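Local coordinates for protein N-deoxyribosyltransferase (Bacillus psychrosaccharolyticus, PDB 6EVS) that probably catalyses the transfer of 2-deoxyribose between nucleobases, as a nucleoside deoxyribosyltransferase of use in making modified nucleosides, at residues 93-105 against 113-127. Numbering follows the deposited sequence.
Sequences GKPVMLFSPTGEI and SLHAYFEDWNDVENY
Phe99 lies flat against the indole of Trp121: its ring centroid is 3.9 Å from that of the six-membered indole ring, with the planes tilted by 14°, which defines a face-to-face stack. Since CG of Phe99 is anti to its backbone N (chi1 -179°), the ring extends past the strand end, where Trp121 opens helix 121-126; CZ of Phe99 reaches NE1 of Trp121 at 3.4 Å. The helix start is capped by Asp120, whose OD2 weakly accepts from Asn122 N.

On the same face of the sheet, Met97 bends at chi3 (99°) and brings its CE to 3.3 Å from CD2 of Tyr127 and close to CE1 of Phe118. With SD lying obliquely to the Tyr127 ring, this is a Met-aromatic contact. Val124 CG2 lies over one face of the Phe118 ring, toward its rim, so the helix packs on this aromatic group.

On the other face, Leu98 CD2 meets CD2 of Leu114 at 3.9 Å. Farther along, the Tyr117 hydroxyl comes against Ser100 CB and donates to Glu119 OE2, on the anti side of the carboxylate, while Ser100 OG bonds to Ile73 O.

The backbones confirm the parallel pairing: Leu98 N donates to Ala116 O (2.9 Å), Phe118 N to Leu98 O (2.8 Å) and Ser100 N to Phe118 O. Within this chain 116-118 is an outermost strand of the five-stranded parallel sheet, next to 96-99, and closes the beta-alpha-beta unit of 96-99, 108-111 and 116-118 in the alpha/beta fold of nucleoside 2-deoxyribosyltransferases.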
ATOM      1  N   GLY A  93      -2.165  -3.149   7.095  1.00 25.11           N
ATOM      2  CA  GLY A  93      -1.492  -2.555   8.244  1.00 25.46           C
ATOM      3  C   GLY A  93      -2.369  -2.408   9.462  1.00 30.64           C
ATOM      4  O   GLY A  93      -2.050  -1.619  10.355  1.00 37.85           O
ATOM      5  N   LYS A  94      -3.489  -3.156   9.527  1.00 24.93           N
ATOM      6  CA  LYS A  94      -4.330  -3.149  10.717  1.00 19.86           C
ATOM      7  C   LYS A  94      -3.794  -4.165  11.716  1.00 32.56           C
ATOM      8  O   LYS A  94      -3.630  -5.339  11.353  1.00 31.73           O
ATOM      9  CB  LYS A  94      -5.771  -3.514  10.367  1.00 24.18           C
ATOM     10  CG  LYS A  94      -6.267  -2.763   9.168  1.00 28.75           C
ATOM     11  CD  LYS A  94      -6.376  -1.331   9.519  1.00 26.02           C
ATOM     12  CE  LYS A  94      -7.157  -0.561   8.417  1.00 26.99           C
ATOM     13  NZ  LYS A  94      -7.047   0.886   8.760  1.00 31.24           N
ATOM     14  N   PRO A  95      -3.513  -3.775  12.963  1.00 24.00           N
ATOM     15  CA  PRO A  95      -3.126  -4.782  13.962  1.00 23.17           C
ATOM     16  C   PRO A  95      -4.220  -5.839  14.081  1.00 29.89           C
ATOM     17  O   PRO A  95      -5.411  -5.519  14.126  1.00 24.30           O
ATOM     18  CB  PRO A  95      -2.965  -3.966  15.246  1.00 28.62           C
ATOM     19  CG  PRO A  95      -2.450  -2.614  14.738  1.00 26.34           C
ATOM     20  CD  PRO A  95      -3.330  -2.400  13.473  1.00 24.65           C
ATOM     21  N   VAL A  96      -3.820  -7.102  14.072  1.00 25.93           N
ATOM     22  CA  VAL A  96      -4.770  -8.206  14.158  1.00 29.78           C
ATOM     23  C   VAL A  96      -4.766  -8.760  15.572  1.00 30.91           C
ATOM     24  O   VAL A  96      -3.716  -9.155  16.087  1.00 28.48           O
ATOM     25  CB  VAL A  96      -4.450  -9.313  13.139  1.00 33.71           C
ATOM     26  CG1 VAL A  96      -5.255 -10.562  13.469  1.00 36.26           C
ATOM     27  CG2 VAL A  96      -4.743  -8.842  11.738  1.00 35.26           C
ATOM     28  N   MET A  97      -5.944  -8.799  16.194  1.00 26.97           N
ATOM     29  CA  MET A  97      -6.165  -9.533  17.425  1.00 26.44           C
ATOM     30  C   MET A  97      -6.991 -10.780  17.131  1.00 37.49           C
ATOM     31  O   MET A  97      -7.905 -10.753  16.303  1.00 35.64           O
ATOM     32  CB  MET A  97      -6.868  -8.682  18.486  1.00 27.05           C
ATOM     33  CG  MET A  97      -5.980  -7.546  19.068  1.00 31.14           C
ATOM     34  SD  MET A  97      -7.054  -6.297  19.766  1.00 43.84           S
ATOM     35  CE  MET A  97      -7.115  -6.578  21.502  1.00 57.57           C
ATOM     36  N   LEU A  98      -6.670 -11.873  17.810  1.00 35.85           N
ATOM     37  CA  LEU A  98      -7.311 -13.146  17.520  1.00 36.55           C
ATOM     38  C   LEU A  98      -7.760 -13.792  18.819  1.00 35.78           C
ATOM     39  O   LEU A  98      -7.027 -13.793  19.815  1.00 37.21           O
ATOM     40  CB  LEU A  98      -6.363 -14.075  16.744  1.00 36.96           C
ATOM     41  CG  LEU A  98      -6.978 -15.296  16.053  1.00 52.80           C
ATOM     42  CD1 LEU A  98      -7.777 -14.873  14.832  1.00 53.72           C
ATOM     43  CD2 LEU A  98      -5.904 -16.309  15.669  1.00 48.14           C
ATOM     44  N   PHE A  99      -8.978 -14.326  18.801  1.00 37.33           N
ATOM     45  CA  PHE A  99      -9.549 -15.057  19.916  1.00 37.03           C
ATOM     46  C   PHE A  99      -9.864 -16.469  19.439  1.00 36.27           C
ATOM     47  O   PHE A  99     -10.526 -16.649  18.414  1.00 38.35           O
ATOM     48  CB  PHE A  99     -10.814 -14.366  20.450  1.00 35.16           C
ATOM     49  CG  PHE A  99     -11.434 -15.076  21.633  1.00 43.35           C
ATOM     50  CD1 PHE A  99     -12.405 -16.035  21.445  1.00 42.83           C
ATOM     51  CD2 PHE A  99     -11.032 -14.783  22.929  1.00 51.59           C
ATOM     52  CE1 PHE A  99     -12.962 -16.705  22.529  1.00 45.98           C
ATOM     53  CE2 PHE A  99     -11.591 -15.447  24.018  1.00 47.89           C
ATOM     54  CZ  PHE A  99     -12.555 -16.400  23.816  1.00 45.80           C
ATOM     55  N   SER A 100      -9.384 -17.472  20.163  1.00 38.17           N
ATOM     56  CA  SER A 100      -9.691 -18.850  19.764  1.00 39.96           C
ATOM     57  C   SER A 100     -10.503 -19.527  20.857  1.00 42.52           C
ATOM     58  O   SER A 100      -9.980 -19.744  21.967  1.00 46.46           O
ATOM     59  CB  SER A 100      -8.412 -19.643  19.459  1.00 51.12           C
ATOM     60  OG  SER A 100      -8.684 -21.010  19.167  1.00 54.04           O
ATOM     61  N   PRO A 101     -11.770 -19.864  20.608  1.00 49.89           N
ATOM     62  CA  PRO A 101     -12.578 -20.526  21.653  1.00 52.92           C
ATOM     63  C   PRO A 101     -12.081 -21.919  22.017  1.00 61.35           C
ATOM     64  O   PRO A 101     -12.455 -22.434  23.079  1.00 61.93           O
ATOM     65  CB  PRO A 101     -13.988 -20.586  21.031  1.00 52.91           C
ATOM     66  CG  PRO A 101     -13.977 -19.578  19.907  1.00 58.98           C
ATOM     67  CD  PRO A 101     -12.561 -19.555  19.401  1.00 52.48           C
ATOM     68  N   THR A 102     -11.249 -22.538  21.178  1.00 64.97           N
ATOM     69  CA  THR A 102     -10.816 -23.920  21.376  1.00 66.23           C
ATOM     70  C   THR A 102      -9.389 -24.054  21.882  1.00 61.49           C
ATOM     71  O   THR A 102      -9.070 -25.057  22.516  1.00 68.67           O
ATOM     72  CB  THR A 102     -10.936 -24.703  20.062  1.00 71.72           C
ATOM     73  OG1 THR A 102      -9.815 -24.396  19.219  1.00 68.43           O
ATOM     74  CG2 THR A 102     -12.212 -24.316  19.334  1.00 77.58           C
ATOM     75  N   GLY A 103      -8.520 -23.085  21.604  1.00 59.18           N
ATOM     76  CA  GLY A 103      -7.124 -23.219  21.963  1.00 63.86           C
ATOM     77  C   GLY A 103      -6.355 -24.239  21.154  1.00 68.65           C
ATOM     78  O   GLY A 103      -5.293 -24.686  21.593  1.00 78.05           O
ATOM     79  N   GLU A 104      -6.852 -24.617  19.978  1.00 68.94           N
ATOM     80  CA  GLU A 104      -6.174 -25.600  19.146  1.00 71.29           C
ATOM     81  C   GLU A 104      -5.042 -24.954  18.351  1.00 67.99           C
ATOM     82  O   GLU A 104      -4.791 -23.749  18.440  1.00 64.22           O
ATOM     83  CB  GLU A 104      -7.169 -26.277  18.218  1.00 78.62           C
ATOM     84  CG  GLU A 104      -7.967 -27.334  18.911  1.00 91.34           C
ATOM     85  CD  GLU A 104      -9.136 -27.776  18.085  1.00102.55           C
ATOM     86  OE1 GLU A 104      -9.031 -27.695  16.844  1.00105.35           O
ATOM     87  OE2 GLU A 104     -10.149 -28.214  18.669  1.00110.18           O
ATOM     88  N   ILE A 105      -4.348 -25.776  17.552  1.00 66.10           N
ATOM     89  CA  ILE A 105      -3.242 -25.300  16.727  1.00 67.41           C
ATOM     90  C   ILE A 105      -3.798 -24.526  15.539  1.00 63.71           C
ATOM     91  O   ILE A 105      -4.792 -24.931  14.918  1.00 60.57           O
ATOM     92  CB  ILE A 105      -2.355 -26.479  16.274  1.00 69.22           C
ATOM     93  CG1 ILE A 105      -1.451 -26.950  17.423  1.00 69.96           C
ATOM     94  CG2 ILE A 105      -1.509 -26.087  15.060  1.00 63.25           C
ATOM     95  CD1 ILE A 105      -1.176 -28.451  17.438  1.00 75.18           C
ATOM     96  N   SER A 113       1.048 -13.600  11.827  1.00 28.00           N
ATOM     97  CA  SER A 113       0.493 -12.323  11.377  1.00 34.92           C
ATOM     98  C   SER A 113      -0.260 -11.578  12.460  1.00 39.17           C
ATOM     99  O   SER A 113      -0.782 -10.495  12.185  1.00 41.86           O
ATOM    100  CB  SER A 113      -0.520 -12.523  10.234  1.00 32.15           C
ATOM    101  OG  SER A 113      -0.096 -13.441   9.272  1.00 50.65           O
ATOM    102  N   LEU A 114      -0.452 -12.177  13.624  1.00 30.79           N
ATOM    103  CA  LEU A 114      -1.307 -11.558  14.619  1.00 25.88           C
ATOM    104  C   LEU A 114      -0.447 -10.710  15.535  1.00 28.47           C
ATOM    105  O   LEU A 114       0.759 -10.930  15.662  1.00 29.00           O
ATOM    106  CB  LEU A 114      -2.092 -12.610  15.419  1.00 33.55           C
ATOM    107  CG  LEU A 114      -1.416 -13.644  16.296  1.00 41.44           C
ATOM    108  CD1 LEU A 114      -1.095 -13.073  17.679  1.00 38.38           C
ATOM    109  CD2 LEU A 114      -2.315 -14.899  16.417  1.00 32.63           C
ATOM    110  N   HIS A 115      -1.067  -9.709  16.144  1.00 28.40           N
ATOM    111  CA  HIS A 115      -0.351  -8.897  17.118  1.00 28.07           C
ATOM    112  C   HIS A 115      -0.673  -9.297  18.549  1.00 33.36           C
ATOM    113  O   HIS A 115       0.181  -9.166  19.429  1.00 34.90           O
ATOM    114  CB  HIS A 115      -0.689  -7.408  16.927  1.00 25.69           C
ATOM    115  CG  HIS A 115       0.104  -6.510  17.822  1.00 28.29           C
ATOM    116  ND1 HIS A 115       1.458  -6.318  17.668  1.00 32.24           N
ATOM    117  CD2 HIS A 115      -0.261  -5.782  18.904  1.00 33.39           C
ATOM    118  CE1 HIS A 115       1.892  -5.489  18.605  1.00 33.79           C
ATOM    119  NE2 HIS A 115       0.868  -5.144  19.366  1.00 33.68           N
ATOM    120  N   ALA A 116      -1.896  -9.764  18.804  1.00 30.61           N
ATOM    121  CA  ALA A 116      -2.286 -10.178  20.142  1.00 31.44           C
ATOM    122  C   ALA A 116      -3.211 -11.384  20.036  1.00 30.15           C
ATOM    123  O   ALA A 116      -4.096 -11.433  19.176  1.00 31.75           O
ATOM    124  CB  ALA A 116      -2.960  -9.033  20.910  1.00 29.45           C
ATOM    125  N   TYR A 117      -2.973 -12.370  20.893  1.00 31.96           N
ATOM    126  CA  TYR A 117      -3.703 -13.627  20.881  1.00 33.15           C
ATOM    127  C   TYR A 117      -4.341 -13.841  22.246  1.00 41.86           C
ATOM    128  O   TYR A 117      -3.673 -13.683  23.278  1.00 36.09           O
ATOM    129  CB  TYR A 117      -2.766 -14.790  20.534  1.00 36.29           C
ATOM    130  CG  TYR A 117      -3.414 -16.159  20.642  1.00 42.31           C
ATOM    131  CD1 TYR A 117      -3.165 -16.991  21.738  1.00 44.94           C
ATOM    132  CD2 TYR A 117      -4.280 -16.613  19.654  1.00 45.65           C
ATOM    133  CE1 TYR A 117      -3.760 -18.244  21.836  1.00 48.89           C
ATOM    134  CE2 TYR A 117      -4.886 -17.863  19.746  1.00 50.27           C
ATOM    135  CZ  TYR A 117      -4.617 -18.675  20.839  1.00 54.68           C
ATOM    136  OH  TYR A 117      -5.204 -19.920  20.946  1.00 55.29           O
ATOM    137  N   PHE A 118      -5.626 -14.214  22.246  1.00 36.36           N
ATOM    138  CA  PHE A 118      -6.420 -14.379  23.458  1.00 39.12           C
ATOM    139  C   PHE A 118      -7.136 -15.725  23.463  1.00 43.15           C
ATOM    140  O   PHE A 118      -7.603 -16.197  22.418  1.00 41.92           O
ATOM    141  CB  PHE A 118      -7.467 -13.260  23.587  1.00 36.42           C
ATOM    142  CG  PHE A 118      -6.876 -11.888  23.564  1.00 34.98           C
ATOM    143  CD1 PHE A 118      -6.784 -11.176  22.377  1.00 41.80           C
ATOM    144  CD2 PHE A 118      -6.374 -11.327  24.731  1.00 42.05           C
ATOM    145  CE1 PHE A 118      -6.223  -9.908  22.359  1.00 40.61           C
ATOM    146  CE2 PHE A 118      -5.810 -10.067  24.719  1.00 37.51           C
ATOM    147  CZ  PHE A 118      -5.730  -9.368  23.539  1.00 32.92           C
ATOM    148  N   GLU A 119      -7.237 -16.327  24.645  1.00 42.04           N
ATOM    149  CA  GLU A 119      -8.078 -17.502  24.829  1.00 44.12           C
ATOM    150  C   GLU A 119      -9.100 -17.330  25.943  1.00 48.14           C
ATOM    151  O   GLU A 119      -9.840 -18.277  26.232  1.00 49.75           O
ATOM    152  CB  GLU A 119      -7.217 -18.752  25.081  1.00 49.56           C
ATOM    153  CG  GLU A 119      -6.453 -19.234  23.842  1.00 52.71           C
ATOM    154  CD  GLU A 119      -5.743 -20.550  24.085  1.00 58.47           C
ATOM    155  OE1 GLU A 119      -6.006 -21.147  25.132  1.00 61.42           O
ATOM    156  OE2 GLU A 119      -4.929 -20.986  23.242  1.00 63.14           O
ATOM    157  N   ASP A 120      -9.185 -16.151  26.556  1.00 46.47           N
ATOM    158  CA  ASP A 120     -10.189 -15.896  27.578  1.00 51.42           C
ATOM    159  C   ASP A 120     -10.658 -14.459  27.435  1.00 50.83           C
ATOM    160  O   ASP A 120      -9.870 -13.569  27.099  1.00 45.71           O
ATOM    161  CB  ASP A 120      -9.639 -16.139  28.987  1.00 52.09           C
ATOM    162  CG  ASP A 120     -10.667 -15.859  30.077  1.00 71.88           C
ATOM    163  OD1 ASP A 120     -10.260 -15.786  31.259  1.00 81.37           O
ATOM    164  OD2 ASP A 120     -11.876 -15.724  29.768  1.00 76.21           O
ATOM    165  N   TRP A 121     -11.946 -14.227  27.701  1.00 48.44           N
ATOM    166  CA  TRP A 121     -12.458 -12.872  27.499  1.00 45.54           C
ATOM    167  C   TRP A 121     -11.950 -11.916  28.575  1.00 46.97           C
ATOM    168  O   TRP A 121     -11.773 -10.725  28.303  1.00 44.05           O
ATOM    169  CB  TRP A 121     -13.990 -12.883  27.432  1.00 47.69           C
ATOM    170  CG  TRP A 121     -14.496 -13.452  26.134  1.00 47.34           C
ATOM    171  CD1 TRP A 121     -15.190 -14.620  25.961  1.00 54.67           C
ATOM    172  CD2 TRP A 121     -14.308 -12.904  24.829  1.00 45.95           C
ATOM    173  NE1 TRP A 121     -15.462 -14.813  24.627  1.00 43.76           N
ATOM    174  CE2 TRP A 121     -14.923 -13.779  23.912  1.00 41.26           C
ATOM    175  CE3 TRP A 121     -13.687 -11.748  24.343  1.00 39.00           C
ATOM    176  CZ2 TRP A 121     -14.934 -13.532  22.536  1.00 46.08           C
ATOM    177  CZ3 TRP A 121     -13.703 -11.506  22.972  1.00 46.80           C
ATOM    178  CH2 TRP A 121     -14.322 -12.393  22.089  1.00 42.36           C
ATOM    179  N   ASN A 122     -11.671 -12.409  29.790  1.00 47.94           N
ATOM    180  CA  ASN A 122     -11.137 -11.502  30.802  1.00 47.48           C
ATOM    181  C   ASN A 122      -9.768 -10.962  30.399  1.00 46.78           C
ATOM    182  O   ASN A 122      -9.418  -9.827  30.752  1.00 52.08           O
ATOM    183  CB  ASN A 122     -11.093 -12.199  32.160  1.00 65.02           C
ATOM    184  CG  ASN A 122     -12.479 -12.437  32.724  1.00 69.18           C
ATOM    185  OD1 ASN A 122     -12.998 -13.552  32.678  1.00 71.80           O
ATOM    186  ND2 ASN A 122     -13.100 -11.376  33.232  1.00 71.16           N
ATOM    187  N   ASP A 123      -8.994 -11.737  29.635  1.00 46.88           N
ATOM    188  CA  ASP A 123      -7.727 -11.227  29.119  1.00 48.13           C
ATOM    189  C   ASP A 123      -7.960 -10.102  28.121  1.00 45.87           C
ATOM    190  O   ASP A 123      -7.202  -9.126  28.096  1.00 41.42           O
ATOM    191  CB  ASP A 123      -6.926 -12.352  28.468  1.00 56.46           C
ATOM    192  CG  ASP A 123      -6.419 -13.358  29.474  1.00 62.55           C
ATOM    193  OD1 ASP A 123      -6.362 -13.020  30.674  1.00 66.74           O
ATOM    194  OD2 ASP A 123      -6.088 -14.488  29.063  1.00 68.82           O
ATOM    195  N   VAL A 124      -8.992 -10.234  27.281  1.00 44.20           N
ATOM    196  CA  VAL A 124      -9.372  -9.144  26.386  1.00 40.90           C
ATOM    197  C   VAL A 124      -9.846  -7.944  27.190  1.00 38.55           C
ATOM    198  O   VAL A 124      -9.589  -6.791  26.826  1.00 37.43           O
ATOM    199  CB  VAL A 124     -10.459  -9.601  25.389  1.00 44.66           C
ATOM    200  CG1 VAL A 124     -10.863  -8.440  24.487  1.00 40.39           C
ATOM    201  CG2 VAL A 124     -10.008 -10.795  24.561  1.00 39.37           C
ATOM    202  N   GLU A 125     -10.559  -8.192  28.289  1.00 40.75           N
ATOM    203  CA  GLU A 125     -11.110  -7.091  29.069  1.00 50.74           C
ATOM    204  C   GLU A 125     -10.020  -6.272  29.746  1.00 54.10           C
ATOM    205  O   GLU A 125     -10.218  -5.076  29.994  1.00 55.87           O
ATOM    206  CB  GLU A 125     -12.109  -7.623  30.095  1.00 48.24           C
ATOM    207  CG  GLU A 125     -13.482  -7.835  29.474  1.00 53.56           C
ATOM    208  CD  GLU A 125     -14.266  -8.958  30.117  1.00 57.41           C
ATOM    209  OE1 GLU A 125     -15.197  -9.463  29.455  1.00 57.05           O
ATOM    210  OE2 GLU A 125     -13.966  -9.329  31.273  1.00 53.12           O
ATOM    211  N   ASN A 126      -8.869  -6.882  30.028  1.00 45.23           N
ATOM    212  CA  ASN A 126      -7.754  -6.190  30.661  1.00 43.20           C
ATOM    213  C   ASN A 126      -6.700  -5.693  29.674  1.00 43.79           C
ATOM    214  O   ASN A 126      -5.778  -4.988  30.090  1.00 47.76           O
ATOM    215  CB  ASN A 126      -7.089  -7.105  31.692  1.00 47.04           C
ATOM    216  CG  ASN A 126      -8.001  -7.413  32.864  1.00 58.15           C
ATOM    217  OD1 ASN A 126      -8.810  -6.578  33.275  1.00 63.09           O
ATOM    218  ND2 ASN A 126      -7.873  -8.619  33.412  1.00 56.63           N
ATOM    219  N   TYR A 127      -6.815  -6.039  28.390  1.00 39.76           N
ATOM    220  CA  TYR A 127      -5.835  -5.619  27.393  1.00 42.84           C
ATOM    221  C   TYR A 127      -5.812  -4.098  27.245  1.00 50.38           C
ATOM    222  O   TYR A 127      -6.858  -3.443  27.238  1.00 36.72           O
ATOM    223  CB  TYR A 127      -6.167  -6.270  26.049  1.00 35.70           C
ATOM    224  CG  TYR A 127      -5.142  -6.045  24.967  1.00 35.59           C
ATOM    225  CD1 TYR A 127      -3.948  -6.765  24.947  1.00 38.49           C
ATOM    226  CD2 TYR A 127      -5.370  -5.111  23.954  1.00 34.14           C
ATOM    227  CE1 TYR A 127      -3.010  -6.563  23.940  1.00 38.59           C
ATOM    228  CE2 TYR A 127      -4.444  -4.911  22.946  1.00 40.47           C
ATOM    229  CZ  TYR A 127      -3.266  -5.633  22.944  1.00 38.38           C
ATOM    230  OH  TYR A 127      -2.348  -5.421  21.936  1.00 35.75           O
TER
HETATM  231  O   HOH W   1      -1.162  -8.090  13.144  1.00 21.65           O
HETATM  232  O   HOH W   2     -10.873 -20.327  24.532  1.00 44.41           O